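Local atomic coordinates of methylated RNA-binding protein 1 (Saccharomyces cerevisiae S288c, PDB entry 4RCM), a protein that binds RNAs carrying internal N6-methyladenosine through its YTH domain and, on the 3'-UTR of PHO4 mRNA, lowers transcript stability to regulate phosphate metabolism. Residues 8-13 / 106-111; 27-32 / 63-68; 74-79 / 146-151. All coordinates share one frame; numbering follows the deposited sequence.

Interaction 1. Residues 8-13 / 106-111; sequences PWLNIP and WVIVRD
Leu10 lays one methyl, CD2, against the apolar ends of Val107 and Ile108, where strand 102-112 of the YTH domain's central sheet is interrupted by a classic beta bulge. The evidence for the bulge is that Val107 and Ile108 both face Val76 on the neighbouring strand 72-79, two residues opposite one, and both make backbone hydrogen bonds to it. One consequence is that consecutive residues present their side chains to the same incoming leucine. Val107 turns its CB toward the 8-13 segment and offers CG2 at 4.3 Å from Leu10 CD2. Ile108 sets off across the contact rather than straight at it, and arrives through its extended CG1-CD1 arm.

The leucine reaches in because its CG lies opposite the backbone N (chi1 173°), which carries the isobutyl group out from a loop whose backbone stays well back: the nearest CA atoms, of Leu10 and Val107, are 8.3 Å apart. Only 95 Å² is buried, and no hydrogen bond joins the segments, so this is a thin apolar patch. Ile148 of helix 141-151 and Phe62 of strand 61-67 also touch Leu10, and the Leu10 carbonyl O accepts a hydrogen bond from Lys152 NZ. Within the patch the shortest approach is between methyl carbons, Leu10 CD2 to Ile108 CD1 at 4.1 Å.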
loop_
_atom_site.group_PDB
_atom_site.type_symbol
_atom_site.label_atom_id
_atom_site.label_comp_id
_atom_site.label_asym_id
_atom_site.label_seq_id
_atom_site.Cartn_x
_atom_site.Cartn_y
_atom_site.Cartn_z
ATOM N N PRO A 8 0.880 -14.819 10.126
ATOM C CA PRO A 8 1.226 -15.109 11.496
ATOM C C PRO A 8 2.512 -14.407 11.925
ATOM O O PRO A 8 2.672 -14.129 13.104
ATOM C CB PRO A 8 1.394 -16.629 11.494
ATOM C CG PRO A 8 1.915 -16.952 10.115
ATOM C CD PRO A 8 1.159 -15.973 9.234
ATOM N N TRP A 9 3.401 -14.097 10.973
ATOM C CA TRP A 9 4.646 -13.382 11.262
ATOM C C TRP A 9 4.872 -12.313 10.191
ATOM O O TRP A 9 4.714 -12.580 9.027
ATOM C CB TRP A 9 5.808 -14.386 11.240
ATOM C CG TRP A 9 7.121 -13.826 11.552
ATOM C CD1 TRP A 9 8.104 -13.497 10.664
ATOM C CD2 TRP A 9 7.639 -13.538 12.854
ATOM N NE1 TRP A 9 9.201 -13.008 11.328
ATOM C CE2 TRP A 9 8.946 -13.024 12.677
ATOM C CE3 TRP A 9 7.109 -13.620 14.159
ATOM C CZ2 TRP A 9 9.743 -12.617 13.753
ATOM C CZ3 TRP A 9 7.897 -13.227 15.227
ATOM C CH2 TRP A 9 9.204 -12.726 15.019
ATOM N N LEU A 10 5.232 -11.105 10.607
ATOM C CA LEU A 10 5.641 -10.046 9.693
ATOM C C LEU A 10 6.586 -9.139 10.459
ATOM O O LEU A 10 6.216 -8.593 11.475
ATOM C CB LEU A 10 4.410 -9.276 9.155
ATOM C CG LEU A 10 4.685 -8.031 8.315
ATOM C CD1 LEU A 10 5.502 -8.396 7.089
ATOM C CD2 LEU A 10 3.367 -7.428 7.918
ATOM N N ASN A 11 7.833 -9.033 9.997
ATOM C CA ASN A 11 8.836 -8.223 10.635
ATOM C C ASN A 11 9.277 -7.164 9.693
ATOM O O ASN A 11 9.602 -7.480 8.562
ATOM C CB ASN A 11 10.080 -9.055 11.017
ATOM C CG ASN A 11 11.124 -8.223 11.722
ATOM O OD1 ASN A 11 12.079 -7.764 11.119
ATOM N ND2 ASN A 11 10.864 -7.899 12.967
ATOM N N ILE A 12 9.297 -5.910 10.165
ATOM C CA ILE A 12 9.684 -4.779 9.362
ATOM C C ILE A 12 10.811 -4.029 10.080
ATOM O O ILE A 12 10.561 -3.289 11.062
ATOM C CB ILE A 12 8.470 -3.841 9.083
ATOM C CG1 ILE A 12 7.328 -4.621 8.442
ATOM C CG2 ILE A 12 8.892 -2.639 8.239
ATOM C CD1 ILE A 12 6.149 -3.770 8.138
ATOM N N PRO A 13 12.060 -4.201 9.578
ATOM C CA PRO A 13 13.259 -3.648 10.172
ATOM C C PRO A 13 13.541 -2.179 9.926
ATOM O O PRO A 13 12.911 -1.496 9.060
ATOM C CB PRO A 13 14.386 -4.469 9.571
ATOM C CG PRO A 13 13.849 -5.173 8.414
ATOM C CD PRO A 13 12.352 -5.211 8.542
ATOM N N TRP A 106 0.989 -8.925 -1.633
ATOM C CA TRP A 106 -0.024 -8.438 -0.710
ATOM C C TRP A 106 0.184 -9.231 0.561
ATOM O O TRP A 106 -0.009 -10.447 0.555
ATOM C CB TRP A 106 -1.407 -8.626 -1.332
ATOM C CG TRP A 106 -1.746 -7.510 -2.280
ATOM C CD1 TRP A 106 -1.222 -7.295 -3.533
ATOM C CD2 TRP A 106 -2.552 -6.370 -1.992
ATOM N NE1 TRP A 106 -1.726 -6.140 -4.055
ATOM C CE2 TRP A 106 -2.550 -5.554 -3.125
ATOM C CE3 TRP A 106 -3.300 -5.978 -0.891
ATOM C CZ2 TRP A 106 -3.270 -4.364 -3.195
ATOM C CZ3 TRP A 106 -4.018 -4.794 -0.973
ATOM C CH2 TRP A 106 -3.990 -4.002 -2.112
ATOM N N VAL A 107 0.709 -8.592 1.592
ATOM C CA VAL A 107 0.973 -9.271 2.886
ATOM C C VAL A 107 -0.281 -9.301 3.767
ATOM O O VAL A 107 -0.520 -10.289 4.456
ATOM C CB VAL A 107 2.180 -8.657 3.664
ATOM C CG1 VAL A 107 3.484 -8.892 2.920
ATOM C CG2 VAL A 107 2.010 -7.156 3.893
ATOM N N ILE A 108 -1.090 -8.236 3.700
ATOM C CA ILE A 108 -2.341 -8.135 4.483
ATOM C C ILE A 108 -3.538 -7.693 3.648
ATOM O O ILE A 108 -3.475 -6.725 2.926
ATOM C CB ILE A 108 -2.209 -7.154 5.681
ATOM C CG1 ILE A 108 -1.176 -7.642 6.678
ATOM C CG2 ILE A 108 -3.577 -6.950 6.411
ATOM C CD1 ILE A 108 -0.631 -6.544 7.579
ATOM N N VAL A 109 -4.690 -8.375 3.807
ATOM C CA VAL A 109 -5.866 -8.039 3.020
ATOM C C VAL A 109 -7.029 -8.044 3.980
ATOM O O VAL A 109 -7.396 -9.109 4.453
ATOM C CB VAL A 109 -6.138 -9.062 1.903
ATOM C CG1 VAL A 109 -7.425 -8.722 1.155
ATOM C CG2 VAL A 109 -4.971 -9.112 0.945
ATOM N N ARG A 110 -7.486 -6.841 4.344
ATOM C CA ARG A 110 -8.601 -6.624 5.236
ATOM C C ARG A 110 -8.820 -5.121 5.296
ATOM O O ARG A 110 -7.915 -4.348 5.085
ATOM C CB ARG A 110 -8.369 -7.164 6.650
ATOM C CG ARG A 110 -7.112 -6.661 7.382
ATOM C CD ARG A 110 -7.286 -5.433 8.301
ATOM N NE ARG A 110 -8.481 -5.478 9.167
ATOM C CZ ARG A 110 -8.529 -5.871 10.442
ATOM N NH1 ARG A 110 -7.459 -6.348 11.089
ATOM N NH2 ARG A 110 -9.684 -5.839 11.061
ATOM N N ASP A 111 -10.030 -4.717 5.572
ATOM C CA ASP A 111 -10.339 -3.274 5.692
ATOM C C ASP A 111 -10.062 -2.759 7.109
ATOM O O ASP A 111 -10.265 -3.444 8.080
ATOM C CB ASP A 111 -11.809 -3.015 5.334
ATOM C CG ASP A 111 -12.095 -3.152 3.834
ATOM O OD1 ASP A 111 -11.165 -3.296 2.974
ATOM O OD2 ASP A 111 -13.299 -3.114 3.498
#

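Interaction 2. Residues 27-32 / 63-68; sequences KHVKRS and LFFSIN. With nucleotides of chain C.
Val29 meets strand 61-67 through a single methyl, CG2, which lies 4.0 Å from Ile67 CG1 and touches the Phe65 ring at CD2. With CG1 opposite the backbone N (chi1 173°), CG2 is the branch left to serve both partners. One turn on, Ser32 brings its hydroxyl to the same ring, Ser32 OG to Phe65 CZ being 4.2 Å; both approach the ring obliquely. This contact spends none of the hydroxyl's bonding capacity, since Ser32 OG is hydrogen-bonded to Ile37 O and Trp106 NE1.

The neighbouring residue of the helix serves the RNA. His28 ND1 donates to N1 of the N6-methyladenosine of chain C at 2.8 Å, with an N-H...N angle of 153°. N1 is met at the imidazole edge, near the ring plane, while the methyl carbon C9, 3.4 Å from His28 ND1, lies well to one side of that plane. With an alanine in place of His28, N1 of the base is likely to lose its donor, and a gap to open beside the N6 methyl.

Further out, the helix backbone fixes these positions: Ser32 N bonds to His28 O at 3.0 Å, and Ser25 OG and His28 N are hydrogen-bonded. Trp106 and Trp38 pack against Phe65, while Ser23, whose binding of the modified nucleotide is established, touches Val29 and His28. The axes of 27-32 and 63-67 approach to 9.7 Å, their N-to-C directions 149° apart, roughly antiparallel. Packed on the central sheet with His28 reaching the modified base, the helix contributes to the m6A pocket of the YTH domain, where Asn68, just past the strand's end, and Trp92, close to Ser32, probably also bind the modified nucleotide.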
loop_
_atom_site.group_PDB
_atom_site.type_symbol
_atom_site.label_atom_id
_atom_site.label_comp_id
_atom_site.label_asym_id
_atom_site.label_seq_id
_atom_site.Cartn_x
_atom_site.Cartn_y
_atom_site.Cartn_z
ATOM N N LYS A 27 -11.625 -2.216 -8.565
ATOM C CA LYS A 27 -11.121 -2.994 -9.697
ATOM C C LYS A 27 -9.594 -3.126 -9.725
ATOM O O LYS A 27 -9.102 -4.239 -9.679
ATOM C CB LYS A 27 -11.588 -2.390 -11.059
ATOM N N HIS A 28 -8.864 -2.004 -9.839
ATOM C CA HIS A 28 -7.413 -2.032 -9.909
ATOM C C HIS A 28 -6.741 -2.629 -8.670
ATOM O O HIS A 28 -5.734 -3.257 -8.819
ATOM C CB HIS A 28 -6.798 -0.641 -10.182
ATOM C CG HIS A 28 -6.896 -0.219 -11.604
ATOM N ND1 HIS A 28 -6.095 0.764 -12.148
ATOM C CD2 HIS A 28 -7.657 -0.694 -12.616
ATOM C CE1 HIS A 28 -6.384 0.902 -13.426
ATOM N NE2 HIS A 28 -7.335 0.032 -13.732
ATOM N N VAL A 29 -7.290 -2.432 -7.461
ATOM C CA VAL A 29 -6.729 -3.099 -6.291
ATOM C C VAL A 29 -6.798 -4.661 -6.421
ATOM O O VAL A 29 -5.817 -5.401 -6.114
ATOM C CB VAL A 29 -7.487 -2.706 -5.000
ATOM C CG1 VAL A 29 -6.990 -3.539 -3.839
ATOM C CG2 VAL A 29 -7.322 -1.216 -4.707
ATOM N N LYS A 30 -7.974 -5.147 -6.779
ATOM C CA LYS A 30 -8.175 -6.576 -6.964
ATOM C C LYS A 30 -7.222 -7.169 -7.983
ATOM O O LYS A 30 -6.614 -8.240 -7.732
ATOM C CB LYS A 30 -9.589 -6.858 -7.376
ATOM C CG LYS A 30 -10.585 -6.667 -6.269
ATOM C CD LYS A 30 -11.980 -6.823 -6.820
ATOM C CE LYS A 30 -13.059 -6.430 -5.816
ATOM N NZ LYS A 30 -13.917 -7.531 -5.338
ATOM N N ARG A 31 -7.089 -6.481 -9.110
ATOM C CA ARG A 31 -6.187 -6.887 -10.142
ATOM C C ARG A 31 -4.757 -6.898 -9.719
ATOM O O ARG A 31 -4.005 -7.741 -10.192
ATOM C CB ARG A 31 -6.321 -6.010 -11.371
ATOM C CG ARG A 31 -7.600 -6.316 -12.121
ATOM C CD ARG A 31 -7.578 -5.706 -13.497
ATOM N NE ARG A 31 -8.915 -5.758 -14.088
ATOM C CZ ARG A 31 -9.300 -5.037 -15.141
ATOM N NH1 ARG A 31 -10.541 -5.152 -15.582
ATOM N NH2 ARG A 31 -8.464 -4.193 -15.746
ATOM N N SER A 32 -4.359 -5.939 -8.874
ATOM C CA SER A 32 -3.055 -5.942 -8.237
ATOM C C SER A 32 -2.890 -7.178 -7.366
ATOM O O SER A 32 -1.861 -7.812 -7.343
ATOM C CB SER A 32 -2.852 -4.691 -7.365
ATOM O OG SER A 32 -1.524 -4.606 -6.791
ATOM N N LEU A 63 3.362 -0.551 1.248
ATOM C CA LEU A 63 2.356 0.311 0.600
ATOM C C LEU A 63 1.043 0.118 1.252
ATOM O O LEU A 63 0.534 -0.999 1.207
ATOM C CB LEU A 63 2.189 -0.097 -0.810
ATOM C CG LEU A 63 3.559 -0.130 -1.528
ATOM C CD1 LEU A 63 3.342 -0.576 -2.932
ATOM C CD2 LEU A 63 4.176 1.229 -1.518
ATOM N N PHE A 64 0.510 1.167 1.853
ATOM C CA PHE A 64 -0.865 1.112 2.366
ATOM C C PHE A 64 -1.818 1.459 1.203
ATOM O O PHE A 64 -1.908 2.618 0.767
ATOM C CB PHE A 64 -1.066 2.108 3.497
ATOM C CG PHE A 64 -0.196 1.868 4.707
ATOM C CD1 PHE A 64 -0.407 0.773 5.531
ATOM C CD2 PHE A 64 0.815 2.761 5.044
ATOM C CE1 PHE A 64 0.361 0.584 6.678
ATOM C CE2 PHE A 64 1.599 2.541 6.189
ATOM C CZ PHE A 64 1.357 1.463 6.995
ATOM N N PHE A 65 -2.507 0.461 0.688
ATOM C CA PHE A 65 -3.528 0.692 -0.347
ATOM C C PHE A 65 -4.847 1.305 0.113
ATOM O O PHE A 65 -5.578 0.760 0.950
ATOM C CB PHE A 65 -3.792 -0.578 -1.071
ATOM C CG PHE A 65 -2.817 -0.827 -2.164
ATOM C CD1 PHE A 65 -1.563 -1.359 -1.905
ATOM C CD2 PHE A 65 -3.171 -0.537 -3.457
ATOM C CE1 PHE A 65 -0.663 -1.597 -2.971
ATOM C CE2 PHE A 65 -2.303 -0.796 -4.503
ATOM C CZ PHE A 65 -1.045 -1.286 -4.253
ATOM N N SER A 66 -5.192 2.395 -0.545
ATOM C CA SER A 66 -6.421 3.076 -0.238
ATOM C C SER A 66 -7.164 3.418 -1.549
ATOM O O SER A 66 -6.532 3.627 -2.587
ATOM C CB SER A 66 -6.037 4.350 0.513
ATOM O OG SER A 66 -7.172 4.939 1.102
ATOM N N ILE A 67 -8.493 3.469 -1.500
ATOM C CA ILE A 67 -9.320 3.886 -2.676
ATOM C C ILE A 67 -9.848 5.324 -2.455
ATOM O O ILE A 67 -10.543 5.620 -1.427
ATOM C CB ILE A 67 -10.504 2.896 -2.921
ATOM C CG1 ILE A 67 -9.929 1.482 -3.191
ATOM C CG2 ILE A 67 -11.374 3.342 -4.090
ATOM C CD1 ILE A 67 -10.911 0.385 -2.810
ATOM N N ASN A 68 -9.549 6.190 -3.405
ATOM C CA ASN A 68 -10.022 7.570 -3.367
ATOM C C ASN A 68 -11.547 7.651 -3.241
ATOM O O ASN A 68 -12.293 6.731 -3.677
ATOM C CB ASN A 68 -9.543 8.374 -4.585
ATOM C CG ASN A 68 -9.523 9.870 -4.314
ATOM O OD1 ASN A 68 -9.044 10.307 -3.262
ATOM N ND2 ASN A 68 -10.035 10.666 -5.255
ATOM C C2 6MZ C 3 -5.750 3.696 -10.467
ATOM C C4 6MZ C 3 -4.210 5.310 -9.689
ATOM C C5 6MZ C 3 -3.088 4.428 -10.044
ATOM N N9 6MZ C 3 -3.654 6.414 -9.154
ATOM N N3 6MZ C 3 -5.508 4.892 -9.921
ATOM N N1 6MZ C 3 -4.769 2.839 -10.827
ATOM C C6 6MZ C 3 -3.456 3.116 -10.657
ATOM N N6 6MZ C 3 -2.478 2.270 -11.054
ATOM C C9 6MZ C 3 -2.741 1.083 -11.837
ATOM N N7 6MZ C 3 -1.932 5.077 -9.724
ATOM C C8 6MZ C 3 -2.304 6.285 -9.191
ATOM O "O5'" 6MZ C 3 -2.834 11.813 -10.218
ATOM C "C5'" 6MZ C 3 -3.071 10.403 -10.450
ATOM C "C4'" 6MZ C 3 -4.100 9.846 -9.457
ATOM O "O4'" 6MZ C 3 -4.501 8.514 -9.841
ATOM C "C1'" 6MZ C 3 -4.491 7.604 -8.710
ATOM C "C2'" 6MZ C 3 -4.082 8.483 -7.513
ATOM O "O2'" 6MZ C 3 -5.234 8.951 -6.761
ATOM C "C3'" 6MZ C 3 -3.582 9.794 -8.010
ATOM O "O3'" 6MZ C 3 -4.157 10.772 -7.101
#

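Interaction 3. Residues 74-79 / 146-151; sequences CGVAEM and SIINLF
Val76 fits both its methyls into the close-packed part of this contact. CG2 stands over the face of the Phe151 ring, 4.0 Å from the centroid and only 11° off the normal, a well-centred CH-pi contact. CG1 meets Ile148 CD1 at 3.7 Å. The valine torsion (chi1 -169°) sets CG1 opposite the backbone N and CG2 opposite the carbonyl carbon, which brings CG2 to the Phe151 face while Ile148 CD1 lies against both methyls, nearer CG1. Ile148 points its CB past the strand and comes back through its bent CG1-CD1 arm.

Beside the valine, Gly75 brings its backbone to the ring, with Gly75 CA 3.9 Å from Phe151 CE1. At the backbone angles of this residue any side chain would collide with the carbonyl O of Cys74, and glycine is the residue that fits.

The other side of the helix differs. Asn149, exposed, and Ser146, partly exposed, make no contact with the strand segment. No hydrogen bond crosses between segments 74-79 and 146-151, whose axes come within 9.8 Å at a signed crossing angle of -122°. Helix 141-151 thus packs on the central mixed sheet through Ile148 and Phe151, while Ile147 is covered by loops, an arrangement that forms part of the alpha/beta core of the YTH domain.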
loop_
_atom_site.group_PDB
_atom_site.type_symbol
_atom_site.label_atom_id
_atom_site.label_comp_id
_atom_site.label_asym_id
_atom_site.label_seq_id
_atom_site.Cartn_x
_atom_site.Cartn_y
_atom_site.Cartn_z
ATOM N N CYS A 74 -7.681 -0.760 2.264
ATOM C CA CYS A 74 -8.022 -2.179 2.091
ATOM C C CYS A 74 -6.888 -3.278 2.164
ATOM O O CYS A 74 -7.164 -4.468 2.015
ATOM C CB CYS A 74 -8.892 -2.359 0.874
ATOM S SG CYS A 74 -8.361 -1.522 -0.585
ATOM N N GLY A 75 -5.654 -2.878 2.433
ATOM C CA GLY A 75 -4.634 -3.847 2.811
ATOM C C GLY A 75 -3.246 -3.291 2.576
ATOM O O GLY A 75 -3.089 -2.116 2.314
ATOM N N VAL A 76 -2.264 -4.156 2.756
ATOM C CA VAL A 76 -0.832 -3.720 2.728
ATOM C C VAL A 76 -0.073 -4.606 1.779
ATOM O O VAL A 76 -0.169 -5.791 1.842
ATOM C CB VAL A 76 -0.236 -3.776 4.143
ATOM C CG1 VAL A 76 1.113 -3.094 4.172
ATOM C CG2 VAL A 76 -1.188 -3.113 5.185
ATOM N N ALA A 77 0.746 -4.024 0.918
ATOM C CA ALA A 77 1.571 -4.813 0.042
ATOM C C ALA A 77 3.005 -4.353 0.198
ATOM O O ALA A 77 3.276 -3.169 0.574
ATOM C CB ALA A 77 1.165 -4.642 -1.412
ATOM N N GLU A 78 3.901 -5.288 -0.053
ATOM C CA GLU A 78 5.320 -4.987 -0.020
ATOM C C GLU A 78 5.722 -4.847 -1.435
ATOM O O GLU A 78 5.292 -5.668 -2.248
ATOM C CB GLU A 78 6.102 -6.129 0.625
ATOM C CG GLU A 78 7.570 -5.802 0.887
ATOM C CD GLU A 78 8.395 -6.938 1.502
ATOM O OE1 GLU A 78 7.880 -8.029 1.805
ATOM O OE2 GLU A 78 9.615 -6.742 1.608
ATOM N N MET A 79 6.557 -3.830 -1.733
ATOM C CA MET A 79 7.225 -3.663 -3.019
ATOM C C MET A 79 8.450 -4.590 -3.075
ATOM O O MET A 79 9.351 -4.501 -2.222
ATOM C CB MET A 79 7.660 -2.168 -3.198
ATOM C CG MET A 79 8.417 -1.860 -4.462
ATOM S SD MET A 79 8.817 -0.104 -4.501
ATOM C CE MET A 79 9.535 0.022 -6.154
ATOM N N SER A 146 2.935 1.405 13.672
ATOM C CA SER A 146 1.700 1.378 14.500
ATOM C C SER A 146 0.470 1.066 13.625
ATOM O O SER A 146 -0.434 0.358 14.062
ATOM C CB SER A 146 1.524 2.689 15.272
ATOM O OG SER A 146 1.219 3.745 14.389
ATOM N N ILE A 147 0.427 1.558 12.381
ATOM C CA ILE A 147 -0.680 1.211 11.490
ATOM C C ILE A 147 -0.642 -0.292 11.084
ATOM O O ILE A 147 -1.674 -0.957 11.066
ATOM C CB ILE A 147 -0.820 2.166 10.289
ATOM C CG1 ILE A 147 -1.080 3.602 10.769
ATOM C CG2 ILE A 147 -2.051 1.787 9.458
ATOM C CD1 ILE A 147 -0.676 4.670 9.773
ATOM N N ILE A 148 0.539 -0.836 10.787
ATOM C CA ILE A 148 0.639 -2.286 10.520
ATOM C C ILE A 148 0.038 -3.061 11.677
ATOM O O ILE A 148 -0.692 -4.020 11.443
ATOM C CB ILE A 148 2.090 -2.760 10.286
ATOM C CG1 ILE A 148 2.619 -2.160 8.998
ATOM C CG2 ILE A 148 2.169 -4.268 10.197
ATOM C CD1 ILE A 148 1.933 -2.705 7.732
ATOM N N ASN A 149 0.302 -2.616 12.917
ATOM C CA ASN A 149 -0.148 -3.368 14.093
ATOM C C ASN A 149 -1.653 -3.366 14.244
ATOM O O ASN A 149 -2.255 -4.366 14.721
ATOM C CB ASN A 149 0.522 -2.872 15.385
ATOM C CG ASN A 149 1.976 -3.312 15.506
ATOM O OD1 ASN A 149 2.379 -4.393 15.010
ATOM N ND2 ASN A 149 2.786 -2.467 16.120
ATOM N N LEU A 150 -2.280 -2.273 13.815
ATOM C CA LEU A 150 -3.748 -2.227 13.762
ATOM C C LEU A 150 -4.248 -3.181 12.674
ATOM O O LEU A 150 -5.211 -3.912 12.871
ATOM C CB LEU A 150 -4.222 -0.780 13.549
ATOM C CG LEU A 150 -5.692 -0.436 13.526
ATOM C CD1 LEU A 150 -6.341 -0.568 14.913
ATOM C CD2 LEU A 150 -5.910 0.984 12.974
ATOM N N PHE A 151 -3.564 -3.209 11.535
ATOM C CA PHE A 151 -3.966 -4.098 10.438
ATOM C C PHE A 151 -3.859 -5.592 10.848
ATOM O O PHE A 151 -4.644 -6.422 10.354
ATOM C CB PHE A 151 -3.148 -3.833 9.143
ATOM C CG PHE A 151 -3.773 -2.820 8.194
ATOM C CD1 PHE A 151 -4.735 -3.221 7.231
ATOM C CD2 PHE A 151 -3.388 -1.490 8.207
ATOM C CE1 PHE A 151 -5.314 -2.307 6.337
ATOM C CE2 PHE A 151 -3.973 -0.556 7.332
ATOM C CZ PHE A 151 -4.928 -0.971 6.380
#

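Overall arrangement
All three contacts reach one mixed sheet, in which strands 102-112, 72-79 and 61-67 are neighbours. Interactions 1 and 3 have centres about 6 Å apart, joined by Ile108 O and Val76 N at 2.8 Å, and by Arg110 NH1 and Phe151 O at 2.9 Å, both probable hydrogen bonds. Interaction 2, with its centre about 15 Å from interaction 1 and 13 Å from interaction 3, contains the contact with the modified base. Trp106 links it to strand 102-112, its CH2 packing 3.5 Å from Val29 CG1. The nearest atoms of interactions 1 and 3 stay about 10 and 11 Å from the RNA, making them structural packing rather than pocket lining.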